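PDB 4QVR: uncharacterized hypothetical protein FTT_1539c, which is of unknown function, carries a DUF6844 domain and bears a predicted signal sequence, consistent with export from the cytoplasm of Francisella tularensis. Local coordinates for residues 70-75 / 112-117; 103-108 / 253-258. All coordinates share one frame; numbering follows the deposited sequence.

Contact 1. Residues 70-75 / 112-117; sequences VANLNN and RDRYDY
Asn72 ND2 lies over one face of the Arg114 guanidinium, the amide plane tilted 60° from it, while the Tyr115 ring carries Arg114 CB on one of its faces, 3.7 Å above the plane and displaced toward the rim. Here helix 67-78 packs against the end of the short helix 111-114 and the turn that leads into strand 117-126, an outer strand of the three-stranded antiparallel sheet. Asn72 ND2 and Arg114 NH1 come within 3.4 Å, but both are donors, so the approach is van der Waals contact. Arg114 NE donates to the backbone O of Asn109; the chain, extended from CG to NE, carries the guanidinium out to helix 67-78.

Tyr115 reaches in beside Arg114, its OH against Asn72 and Leu73. With chi1 at -56°, CG sits beside the backbone N and the ring projects toward Asn72, whose amide stands nearly upright to it, at 79°. On the inner side Leu73 is buried, touching Leu252 of strand 251-261 and Phe322 of strand 318-322, in the four-stranded sheet; it shares Ile272 with Tyr115. Two carbons of the helix touch the hydroxyl: Leu73 CD2 lies 4.0 Å from Tyr115 OH, and Asn72 CB approaches Tyr115 OH to 3.1 Å.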
ATOM      1  N   VAL A  70      14.230  13.153  -2.503  1.00 91.12           N
ATOM      2  CA  VAL A  70      14.523  12.887  -3.929  1.00 87.49           C
ATOM      3  C   VAL A  70      15.551  11.748  -4.058  1.00 86.77           C
ATOM      4  O   VAL A  70      15.415  10.883  -4.925  1.00 89.08           O
ATOM      5  CB  VAL A  70      14.982  14.158  -4.715  1.00 90.28           C
ATOM      6  CG1 VAL A  70      15.442  13.798  -6.126  1.00 86.03           C
ATOM      7  CG2 VAL A  70      13.862  15.193  -4.791  1.00 88.73           C
ATOM      8  N   ALA A  71      16.561  11.750  -3.187  1.00 90.96           N
ATOM      9  CA  ALA A  71      17.588  10.700  -3.162  1.00 89.38           C
ATOM     10  C   ALA A  71      17.108   9.491  -2.354  1.00 86.42           C
ATOM     11  O   ALA A  71      17.612   8.391  -2.541  1.00 83.53           O
ATOM     12  CB  ALA A  71      18.888  11.230  -2.574  1.00 91.82           C
ATOM     13  N   ASN A  72      16.163   9.701  -1.436  1.00 83.02           N
ATOM     14  CA  ASN A  72      15.614   8.600  -0.635  1.00 78.48           C
ATOM     15  C   ASN A  72      14.686   7.756  -1.490  1.00 73.81           C
ATOM     16  O   ASN A  72      14.831   6.532  -1.565  1.00 71.75           O
ATOM     17  CB  ASN A  72      14.826   9.113   0.574  1.00 76.88           C
ATOM     18  CG  ASN A  72      15.664   9.961   1.512  1.00 83.31           C
ATOM     19  OD1 ASN A  72      15.165  10.918   2.118  1.00 81.52           O
ATOM     20  ND2 ASN A  72      16.941   9.628   1.628  1.00 86.85           N
ATOM     21  N   LEU A  73      13.724   8.416  -2.134  1.00 71.37           N
ATOM     22  CA  LEU A  73      12.771   7.714  -2.983  1.00 68.63           C
ATOM     23  C   LEU A  73      13.443   7.150  -4.234  1.00 68.04           C
ATOM     24  O   LEU A  73      13.141   6.022  -4.622  1.00 73.60           O
ATOM     25  CB  LEU A  73      11.563   8.598  -3.319  1.00 67.88           C
ATOM     26  CG  LEU A  73      10.784   9.066  -2.084  1.00 66.42           C
ATOM     27  CD1 LEU A  73       9.533   9.817  -2.480  1.00 65.58           C
ATOM     28  CD2 LEU A  73      10.419   7.897  -1.185  1.00 67.83           C
ATOM     29  N   ASN A  74      14.364   7.899  -4.854  1.00 68.61           N
ATOM     30  CA  ASN A  74      15.058   7.382  -6.044  1.00 66.19           C
ATOM     31  C   ASN A  74      16.018   6.239  -5.705  1.00 63.00           C
ATOM     32  O   ASN A  74      16.109   5.255  -6.443  1.00 60.43           O
ATOM     33  CB  ASN A  74      15.780   8.489  -6.841  1.00 71.34           C
ATOM     34  CG  ASN A  74      14.834   9.313  -7.728  1.00 75.00           C
ATOM     35  OD1 ASN A  74      13.609   9.160  -7.690  1.00 72.79           O
ATOM     36  ND2 ASN A  74      15.413  10.175  -8.553  1.00 77.85           N
ATOM     37  N   ASN A  75      16.738   6.348  -4.599  1.00 65.16           N
ATOM     38  CA  ASN A  75      17.657   5.263  -4.225  1.00 71.15           C
ATOM     39  C   ASN A  75      16.926   3.977  -3.851  1.00 69.23           C
ATOM     40  O   ASN A  75      17.454   2.884  -4.074  1.00 74.96           O
ATOM     41  CB  ASN A  75      18.617   5.680  -3.107  1.00 74.89           C
ATOM     42  CG  ASN A  75      19.598   6.754  -3.554  1.00 82.38           C
ATOM     43  OD1 ASN A  75      19.703   7.059  -4.748  1.00 80.15           O
ATOM     44  ND2 ASN A  75      20.326   7.330  -2.598  1.00 85.20           N
ATOM     45  N   ARG A 112      13.364   5.821  10.238  0.50 42.31           N
ATOM     46  CA  ARG A 112      12.564   6.483  11.264  0.50 45.32           C
ATOM     47  C   ARG A 112      13.088   7.870  11.634  0.50 47.24           C
ATOM     48  O   ARG A 112      12.392   8.642  12.291  0.50 48.87           O
ATOM     49  CB  ARG A 112      12.388   5.590  12.483  0.50 45.42           C
ATOM     50  CG  ARG A 112      11.509   4.388  12.148  0.50 45.28           C
ATOM     51  CD  ARG A 112      11.281   3.467  13.339  0.50 46.88           C
ATOM     52  NE  ARG A 112      10.660   2.220  12.907  0.50 46.04           N
ATOM     53  CZ  ARG A 112       9.354   2.021  12.842  0.50 43.94           C
ATOM     54  NH1 ARG A 112       8.513   2.983  13.209  0.50 42.21           N
ATOM     55  NH2 ARG A 112       8.896   0.854  12.423  0.50 43.91           N
ATOM     56  N   ASP A 113      14.315   8.177  11.219  1.00 48.65           N
ATOM     57  CA  ASP A 113      14.890   9.522  11.424  1.00 49.95           C
ATOM     58  C   ASP A 113      14.560  10.339  10.224  1.00 47.62           C
ATOM     59  O   ASP A 113      14.604  11.548  10.284  1.00 51.12           O
ATOM     60  CB  ASP A 113      16.396   9.456  11.552  1.00 55.88           C
ATOM     61  CG  ASP A 113      16.830   8.800  12.819  1.00 60.96           C
ATOM     62  OD1 ASP A 113      16.123   8.986  13.828  1.00 68.39           O
ATOM     63  OD2 ASP A 113      17.881   8.122  12.820  1.00 65.37           O
ATOM     64  N   ARG A 114      14.211   9.676   9.114  1.00 46.68           N
ATOM     65  CA  ARG A 114      13.875  10.387   7.890  1.00 44.76           C
ATOM     66  C   ARG A 114      12.383  10.652   7.723  1.00 47.56           C
ATOM     67  O   ARG A 114      12.039  11.644   7.106  1.00 44.61           O
ATOM     68  CB  ARG A 114      14.351   9.622   6.678  1.00 42.65           C
ATOM     69  CG  ARG A 114      15.841   9.409   6.643  1.00 44.73           C
ATOM     70  CD  ARG A 114      16.217   8.616   5.408  1.00 42.48           C
ATOM     71  NE  ARG A 114      17.631   8.248   5.430  1.00 41.35           N
ATOM     72  CZ  ARG A 114      18.638   9.014   5.066  1.00 43.41           C
ATOM     73  NH1 ARG A 114      18.436  10.247   4.666  1.00 44.28           N
ATOM     74  NH2 ARG A 114      19.885   8.538   5.119  1.00 47.10           N
ATOM     75  N   TYR A 115      11.502   9.775   8.236  1.00 46.77           N
ATOM     76  CA  TYR A 115      10.044   9.978   8.056  1.00 48.17           C
ATOM     77  C   TYR A 115       9.315   9.970   9.381  1.00 49.57           C
ATOM     78  O   TYR A 115       9.775   9.343  10.339  1.00 49.35           O
ATOM     79  CB  TYR A 115       9.468   8.931   7.101  1.00 50.20           C
ATOM     80  CG  TYR A 115      10.184   8.947   5.793  1.00 52.98           C
ATOM     81  CD1 TYR A 115       9.929   9.950   4.856  1.00 58.10           C
ATOM     82  CD2 TYR A 115      11.146   7.986   5.484  1.00 51.47           C
ATOM     83  CE1 TYR A 115      10.614   9.996   3.651  1.00 59.62           C
ATOM     84  CE2 TYR A 115      11.825   8.015   4.279  1.00 54.02           C
ATOM     85  CZ  TYR A 115      11.559   9.023   3.373  1.00 59.46           C
ATOM     86  OH  TYR A 115      12.232   9.071   2.179  1.00 69.71           O
ATOM     87  N   ASP A 116       8.185  10.680   9.446  1.00 50.78           N
ATOM     88  CA  ASP A 116       7.395  10.753  10.688  1.00 53.08           C
ATOM     89  C   ASP A 116       6.731   9.433  11.029  1.00 48.96           C
ATOM     90  O   ASP A 116       6.396   9.177  12.185  1.00 50.68           O
ATOM     91  CB  ASP A 116       6.305  11.819  10.615  1.00 60.62           C
ATOM     92  CG  ASP A 116       6.856  13.233  10.474  1.00 70.87           C
ATOM     93  OD1 ASP A 116       8.024  13.515  10.876  1.00 73.04           O
ATOM     94  OD2 ASP A 116       6.081  14.075   9.976  1.00 83.46           O
ATOM     95  N   TYR A 117       6.515   8.597  10.031  1.00 43.56           N
ATOM     96  CA  TYR A 117       5.922   7.289  10.289  1.00 40.41           C
ATOM     97  C   TYR A 117       6.534   6.263   9.347  1.00 38.28           C
ATOM     98  O   TYR A 117       6.667   6.519   8.150  1.00 35.74           O
ATOM     99  CB  TYR A 117       4.392   7.332  10.116  1.00 40.10           C
ATOM    100  CG  TYR A 117       3.702   5.977  10.262  1.00 37.44           C
ATOM    101  CD1 TYR A 117       3.642   5.105   9.196  1.00 37.22           C
ATOM    102  CD2 TYR A 117       3.175   5.575  11.465  1.00 38.33           C
ATOM    103  CE1 TYR A 117       3.063   3.854   9.314  1.00 35.59           C
ATOM    104  CE2 TYR A 117       2.573   4.333  11.603  1.00 40.50           C
ATOM    105  CZ  TYR A 117       2.514   3.484  10.524  1.00 36.97           C
ATOM    106  OH  TYR A 117       1.922   2.268  10.649  1.00 37.98           O
TER

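Contact 2. Residues 103-108 / 253-258; sequences ENYIDQ and PIKTFV
Tyr105 projects from helix 94-108 onto the side chains of Lys255 and Phe257, which stand two residues apart on strand 251-261 and meet its ring from the same side. The helix lies against the three-stranded antiparallel sheet, and its segment runs in largely the opposite direction to the strand, with the axes 10.6 Å apart. Tyr105 holds CG opposite its backbone N (chi1 -178°), a rotamer that sends the ring out from the helix to the strand. Lys255 also starts out with CG trans to N, then bends at chi2 (73°) and continues extended. That single kink lays CB, CG and CD across the aromatic face: CG sits 3.7 Å from the centroid of the Tyr105 ring as a CH-pi contact, and Lys255 CB is 3.5 Å from Tyr105 CE2.

Phe257 differs, its CG beside the backbone N and anti to the carbonyl carbon, and presents its edge to the Tyr105 face in an offset edge-to-face pair. The planes are 75° apart and the centroids 5.9 Å; the leading atom, Phe257 CZ, is 4.0 Å from Tyr105 CB. Leu98, Val101 and Met102 of the same helix also pack on Phe257. Beyond the ring, Lys255 NZ hydrogen-bonds to Thr79 OG1, Asp80 O and Ser81 OG. The lysine therefore gives Tyr105 its methylenes, an apolar contact, while its probable positive charge is held by oxygens farther along.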
ATOM      1  N   GLU A 103      12.925  -5.163   9.247  1.00 40.33           N
ATOM      2  CA  GLU A 103      13.501  -4.415  10.389  1.00 46.59           C
ATOM      3  C   GLU A 103      14.930  -3.921  10.056  1.00 45.79           C
ATOM      4  O   GLU A 103      15.277  -2.792  10.317  1.00 45.73           O
ATOM      5  CB  GLU A 103      13.596  -5.285  11.648  1.00 53.58           C
ATOM      6  CG  GLU A 103      12.289  -5.789  12.252  1.00 68.20           C
ATOM      7  CD  GLU A 103      11.499  -4.749  13.029  1.00 83.41           C
ATOM      8  OE1 GLU A 103      11.631  -3.536  12.735  1.00 92.07           O
ATOM      9  OE2 GLU A 103      10.720  -5.167  13.931  1.00 98.77           O
ATOM     10  N   ASN A 104      15.751  -4.805   9.514  1.00 44.98           N
ATOM     11  CA  ASN A 104      17.075  -4.458   9.063  1.00 46.00           C
ATOM     12  C   ASN A 104      17.085  -3.374   8.008  1.00 47.04           C
ATOM     13  O   ASN A 104      17.936  -2.466   8.021  1.00 46.17           O
ATOM     14  CB  ASN A 104      17.760  -5.680   8.523  1.00 50.50           C
ATOM     15  CG  ASN A 104      18.266  -6.588   9.624  1.00 61.33           C
ATOM     16  OD1 ASN A 104      18.390  -6.177  10.789  1.00 63.36           O
ATOM     17  ND2 ASN A 104      18.611  -7.815   9.257  1.00 65.19           N
ATOM     18  N   TYR A 105      16.170  -3.468   7.062  1.00 44.33           N
ATOM     19  CA  TYR A 105      16.082  -2.439   6.028  1.00 42.86           C
ATOM     20  C   TYR A 105      15.722  -1.067   6.649  1.00 40.76           C
ATOM     21  O   TYR A 105      16.285  -0.028   6.300  1.00 38.73           O
ATOM     22  CB  TYR A 105      15.060  -2.857   4.959  1.00 39.43           C
ATOM     23  CG  TYR A 105      14.953  -1.882   3.829  1.00 41.41           C
ATOM     24  CD1 TYR A 105      15.874  -1.880   2.781  1.00 42.34           C
ATOM     25  CD2 TYR A 105      13.926  -0.923   3.805  1.00 41.53           C
ATOM     26  CE1 TYR A 105      15.771  -0.948   1.740  1.00 43.31           C
ATOM     27  CE2 TYR A 105      13.834   0.000   2.783  1.00 41.52           C
ATOM     28  CZ  TYR A 105      14.746  -0.004   1.765  1.00 41.43           C
ATOM     29  OH  TYR A 105      14.589   0.934   0.752  1.00 49.68           O
ATOM     30  N   ILE A 106      14.768  -1.072   7.564  1.00 38.10           N
ATOM     31  CA  ILE A 106      14.351   0.154   8.192  1.00 40.75           C
ATOM     32  C   ILE A 106      15.496   0.787   8.998  1.00 44.32           C
ATOM     33  O   ILE A 106      15.696   2.007   8.959  1.00 43.85           O
ATOM     34  CB  ILE A 106      13.128  -0.087   9.081  1.00 38.13           C
ATOM     35  CG1 ILE A 106      11.904  -0.393   8.207  1.00 37.25           C
ATOM     36  CG2 ILE A 106      12.895   1.128   9.955  1.00 41.03           C
ATOM     37  CD1 ILE A 106      10.676  -0.926   8.958  1.00 35.58           C
ATOM     38  N   ASP A 107      16.258  -0.060   9.692  1.00 47.39           N
ATOM     39  CA  ASP A 107      17.362   0.397  10.555  1.00 51.77           C
ATOM     40  C   ASP A 107      18.596   0.856   9.794  1.00 50.23           C
ATOM     41  O   ASP A 107      19.139   1.933  10.053  1.00 59.14           O
ATOM     42  CB  ASP A 107      17.772  -0.710  11.544  1.00 59.19           C
ATOM     43  CG  ASP A 107      16.649  -1.097  12.506  1.00 63.86           C
ATOM     44  OD1 ASP A 107      15.593  -0.423  12.510  1.00 75.75           O
ATOM     45  OD2 ASP A 107      16.817  -2.083  13.265  1.00 73.12           O
ATOM     46  N   GLN A 108      19.046   0.053   8.853  1.00 46.23           N
ATOM     47  CA  GLN A 108      20.225   0.396   8.096  1.00 49.07           C
ATOM     48  C   GLN A 108      20.049   1.623   7.220  1.00 49.07           C
ATOM     49  O   GLN A 108      21.038   2.228   6.808  1.00 46.95           O
ATOM     50  CB  GLN A 108      20.682  -0.807   7.314  1.00 53.63           C
ATOM     51  CG  GLN A 108      21.157  -1.897   8.269  1.00 58.58           C
ATOM     52  CD  GLN A 108      21.267  -3.244   7.616  1.00 63.54           C
ATOM     53  OE1 GLN A 108      21.427  -3.347   6.399  1.00 70.48           O
ATOM     54  NE2 GLN A 108      21.171  -4.293   8.421  1.00 69.05           N
ATOM     55  N   PRO A 253       4.583   3.049  -0.425  1.00 39.56           N
ATOM     56  CA  PRO A 253       5.498   1.909  -0.247  1.00 38.55           C
ATOM     57  C   PRO A 253       6.870   2.320  -0.701  1.00 38.39           C
ATOM     58  O   PRO A 253       6.993   3.089  -1.666  1.00 39.24           O
ATOM     59  CB  PRO A 253       4.962   0.825  -1.201  1.00 40.33           C
ATOM     60  CG  PRO A 253       3.760   1.393  -1.876  1.00 42.03           C
ATOM     61  CD  PRO A 253       3.427   2.730  -1.275  1.00 40.45           C
ATOM     62  N   ILE A 254       7.909   1.834  -0.042  0.70 36.96           N
ATOM     63  CA  ILE A 254       9.250   2.183  -0.499  0.70 38.92           C
ATOM     64  C   ILE A 254      10.122   0.995  -0.802  0.70 36.97           C
ATOM     65  O   ILE A 254      11.083   1.139  -1.547  0.70 37.57           O
ATOM     66  CB  ILE A 254       9.966   3.179   0.419  0.70 42.83           C
ATOM     67  CG1 ILE A 254      10.073   2.644   1.835  0.70 41.73           C
ATOM     68  CG2 ILE A 254       9.232   4.525   0.393  0.70 44.31           C
ATOM     69  CD1 ILE A 254      10.917   3.549   2.698  0.70 47.27           C
ATOM     70  N   LYS A 255       9.749  -0.173  -0.277  1.00 35.63           N
ATOM     71  CA  LYS A 255      10.472  -1.380  -0.505  1.00 35.26           C
ATOM     72  C   LYS A 255       9.565  -2.577  -0.248  1.00 34.22           C
ATOM     73  O   LYS A 255       8.773  -2.574   0.696  1.00 34.15           O
ATOM     74  CB  LYS A 255      11.616  -1.436   0.511  1.00 41.54           C
ATOM     75  CG  LYS A 255      12.591  -2.605   0.343  1.00 41.29           C
ATOM     76  CD  LYS A 255      13.473  -2.372  -0.874  1.00 43.76           C
ATOM     77  CE  LYS A 255      14.218  -3.631  -1.260  1.00 46.41           C
ATOM     78  NZ  LYS A 255      14.928  -3.437  -2.536  1.00 51.56           N
ATOM     79  N   THR A 256       9.649  -3.593  -1.107  1.00 33.04           N
ATOM     80  CA  THR A 256       8.901  -4.821  -0.911  1.00 33.08           C
ATOM     81  C   THR A 256       9.890  -5.948  -0.955  1.00 33.72           C
ATOM     82  O   THR A 256      10.963  -5.779  -1.520  1.00 32.36           O
ATOM     83  CB  THR A 256       7.844  -5.055  -1.974  1.00 34.62           C
ATOM     84  OG1 THR A 256       8.419  -4.849  -3.271  1.00 35.27           O
ATOM     85  CG2 THR A 256       6.702  -4.083  -1.797  1.00 37.21           C
ATOM     86  N   PHE A 257       9.509  -7.089  -0.372  1.00 32.14           N
ATOM     87  CA  PHE A 257      10.328  -8.296  -0.304  1.00 34.18           C
ATOM     88  C   PHE A 257       9.455  -9.536  -0.492  1.00 34.14           C
ATOM     89  O   PHE A 257       8.296  -9.546  -0.070  1.00 31.39           O
ATOM     90  CB  PHE A 257      10.958  -8.459   1.087  1.00 37.13           C
ATOM     91  CG  PHE A 257      11.887  -7.352   1.474  1.00 39.05           C
ATOM     92  CD1 PHE A 257      13.231  -7.414   1.139  1.00 42.16           C
ATOM     93  CD2 PHE A 257      11.432  -6.282   2.210  1.00 39.19           C
ATOM     94  CE1 PHE A 257      14.097  -6.401   1.501  1.00 40.79           C
ATOM     95  CE2 PHE A 257      12.291  -5.273   2.574  1.00 40.07           C
ATOM     96  CZ  PHE A 257      13.621  -5.330   2.213  1.00 41.65           C
ATOM     97  N   VAL A 258      10.007 -10.576  -1.102  1.00 33.96           N
ATOM     98  CA  VAL A 258       9.240 -11.803  -1.323  1.00 36.61           C
ATOM     99  C   VAL A 258       9.973 -13.011  -0.778  1.00 37.49           C
ATOM    100  O   VAL A 258      11.187 -13.096  -0.873  1.00 36.82           O
ATOM    101  CB  VAL A 258       8.918 -12.042  -2.815  1.00 39.53           C
ATOM    102  CG1 VAL A 258      10.177 -12.186  -3.652  1.00 41.51           C
ATOM    103  CG2 VAL A 258       8.047 -13.278  -2.977  1.00 43.79           C
TER

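How the contacts relate
Contact 1 and contact 2 lie about 12 Å apart, centre to centre, on the same side of the chain's centre, and their segments alternate along the sequence. In the conformers modelled here they touch twice: Leu73 CD2 is 3.9 Å from Ile254 CG2, and Arg112 NE is 3.9 Å from Ile106 CG2. Both rest on one antiparallel sheet, since 112-117 leads into outer strand 117-126 while 253-258 belongs to outer strand 251-261; on the central strand between these, Ile272 also meets Ile254. A further tie comes from Lys255, whose NZ reaches Thr79, just after helix 67-78. With the function unknown, neither contact can be tied to a site.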